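PDB 4IEF: gingipain R2 Pro-Domain from Porphyromonas gingivalis, which probably keeps the arginine-specific cysteine protease gingipain R2 latent and assists its folding until the pro-domain is cleaved away. Local coordinates for residues L35-V40 with V96-S101. Sequence-based numbering, arbitrary orientation.
Sequences LQFTGV and VLIAPS
I98 and A99 meet F37 and V40 through two separate methyl contacts, with no hydrogen bond between 35-40 and 96-101 and just 116 Å² buried over both sides. In the first, the terminal CD1 of I98 lies 4.0 Å from CE2 of F37, coming at the ring obliquely. The CA-CB bond of I98 does not aim at the strand; reach comes from the ethyl arm, whose CG1 is anti to the carbonyl carbon (chi1 -65°) and whose CD1 is then turned by chi2 of -66° toward the phenyl ring. The second contact is shorter and simpler: CB of A99 faces CG2 of V40 at 3.7 Å, both CA-CB bonds pointing across the interface. V40 presents this methyl from between its backbone N and carbonyl carbon, the other branch, CG1, being anti to the carbonyl carbon.

The backbones stay well apart, 9.1 Å from CA of F37 to CA of I98 and 7.3 Å from CA of V40 to CA of A99, which leaves side chains to bridge the gap. Topologically, 35-40 enters the two-stranded antiparallel hairpin 36-42/45-51, and 96-101 is an extended loop segment following strand 79-93, so the contact packs hairpin against loop within the propeptide of a C25-family protease.

V49 of the partner strand touches both V40 and A99, while L163 does the same for F37 and I98, linking this pair to the larger sheet. K93 adds a cation-pi interaction with F37. Further out, a backbone hydrogen bond between L97 and Q48 ties the loop directly to hairpin strand 45-51, and tyrosine hydroxyls add to this hold: Y156 OH hydrogen-bonds V96 O, and Y122 OH hydrogen-bonds I98 O.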
loop_
_atom_site.group_PDB
_atom_site.type_symbol
_atom_site.label_atom_id
_atom_site.label_comp_id
_atom_site.label_asym_id
_atom_site.label_seq_id
_atom_site.Cartn_x
_atom_site.Cartn_y
_atom_site.Cartn_z
ATOM N N LEU A 35 27.608 -6.571 5.268
ATOM C CA LEU A 35 27.474 -6.736 6.721
ATOM C C LEU A 35 28.280 -5.650 7.448
ATOM O O LEU A 35 29.483 -5.525 7.237
ATOM C CB LEU A 35 27.901 -8.136 7.197
ATOM C CG LEU A 35 27.914 -8.349 8.726
ATOM C CD1 LEU A 35 26.500 -8.493 9.287
ATOM C CD2 LEU A 35 28.765 -9.544 9.094
ATOM N N GLN A 36 27.593 -4.846 8.268
ATOM C CA GLN A 36 28.203 -3.755 9.044
ATOM C C GLN A 36 27.819 -3.859 10.516
ATOM O O GLN A 36 26.802 -4.473 10.848
ATOM C CB GLN A 36 27.796 -2.363 8.495
ATOM C CG GLN A 36 27.983 -2.190 6.984
ATOM C CD GLN A 36 28.739 -0.957 6.558
ATOM O OE1 GLN A 36 28.221 -0.134 5.801
ATOM N NE2 GLN A 36 30.011 -0.863 6.937
ATOM N N PHE A 37 28.619 -3.234 11.390
ATOM C CA PHE A 37 28.383 -3.211 12.830
ATOM C C PHE A 37 28.440 -1.772 13.317
ATOM O O PHE A 37 29.400 -1.057 13.024
ATOM C CB PHE A 37 29.399 -4.101 13.575
ATOM C CG PHE A 37 29.291 -5.570 13.248
ATOM C CD1 PHE A 37 30.089 -6.142 12.259
ATOM C CD2 PHE A 37 28.393 -6.385 13.926
ATOM C CE1 PHE A 37 29.983 -7.505 11.953
ATOM C CE2 PHE A 37 28.284 -7.741 13.617
ATOM C CZ PHE A 37 29.077 -8.293 12.628
ATOM N N THR A 38 27.386 -1.334 14.010
ATOM C CA THR A 38 27.265 0.016 14.569
ATOM C C THR A 38 27.450 -0.076 16.089
ATOM O O THR A 38 26.723 -0.811 16.762
ATOM C CB THR A 38 25.911 0.641 14.163
ATOM O OG1 THR A 38 25.762 0.556 12.746
ATOM C CG2 THR A 38 25.767 2.094 14.605
ATOM N N GLY A 39 28.435 0.649 16.599
ATOM C CA GLY A 39 28.734 0.704 18.024
ATOM C C GLY A 39 27.701 1.519 18.779
ATOM O O GLY A 39 27.412 2.658 18.404
ATOM N N VAL A 40 27.116 0.930 19.828
ATOM C CA VAL A 40 26.110 1.595 20.661
ATOM C C VAL A 40 26.516 1.497 22.146
ATOM O O VAL A 40 27.192 0.551 22.553
ATOM C CB VAL A 40 24.656 1.079 20.432
ATOM C CG1 VAL A 40 24.144 1.410 19.034
ATOM C CG2 VAL A 40 24.526 -0.410 20.715
ATOM N N VAL A 96 32.895 -10.762 20.689
ATOM C CA VAL A 96 31.987 -9.769 20.138
ATOM C C VAL A 96 30.847 -9.566 21.120
ATOM O O VAL A 96 30.284 -10.541 21.622
ATOM C CB VAL A 96 31.458 -10.185 18.732
ATOM C CG1 VAL A 96 30.546 -9.119 18.135
ATOM C CG2 VAL A 96 32.604 -10.492 17.779
ATOM N N LEU A 97 30.513 -8.307 21.400
ATOM C CA LEU A 97 29.366 -7.991 22.238
ATOM C C LEU A 97 28.268 -7.477 21.316
ATOM O O LEU A 97 28.405 -6.390 20.752
ATOM C CB LEU A 97 29.717 -6.987 23.358
ATOM C CG LEU A 97 28.552 -6.480 24.231
ATOM C CD1 LEU A 97 27.952 -7.596 25.079
ATOM C CD2 LEU A 97 28.997 -5.335 25.117
ATOM N N ILE A 98 27.232 -8.305 21.083
ATOM C CA ILE A 98 26.086 -7.947 20.240
ATOM C C ILE A 98 25.071 -7.239 21.124
ATOM O O ILE A 98 24.771 -7.719 22.223
ATOM C CB ILE A 98 25.484 -9.176 19.496
ATOM C CG1 ILE A 98 26.482 -9.773 18.466
ATOM C CG2 ILE A 98 24.103 -8.883 18.853
ATOM C CD1 ILE A 98 26.872 -8.898 17.223
ATOM N N ALA A 99 24.562 -6.083 20.647
ATOM C CA ALA A 99 23.581 -5.258 21.348
ATOM C C ALA A 99 22.243 -5.990 21.540
ATOM O O ALA A 99 21.822 -6.729 20.647
ATOM C CB ALA A 99 23.361 -3.964 20.588
ATOM N N PRO A 100 21.558 -5.792 22.693
ATOM C CA PRO A 100 20.263 -6.455 22.893
ATOM C C PRO A 100 19.142 -5.699 22.180
ATOM O O PRO A 100 19.204 -4.476 22.029
ATOM C CB PRO A 100 20.098 -6.435 24.412
ATOM C CG PRO A 100 20.830 -5.220 24.846
ATOM C CD PRO A 100 21.908 -4.936 23.845
ATOM N N SER A 101 18.121 -6.427 21.729
ATOM C CA SER A 101 17.006 -5.811 21.020
ATOM C C SER A 101 16.140 -4.958 21.939
ATOM O O SER A 101 15.921 -5.309 23.098
ATOM C CB SER A 101 16.153 -6.866 20.334
ATOM O OG SER A 101 15.123 -6.266 19.568
#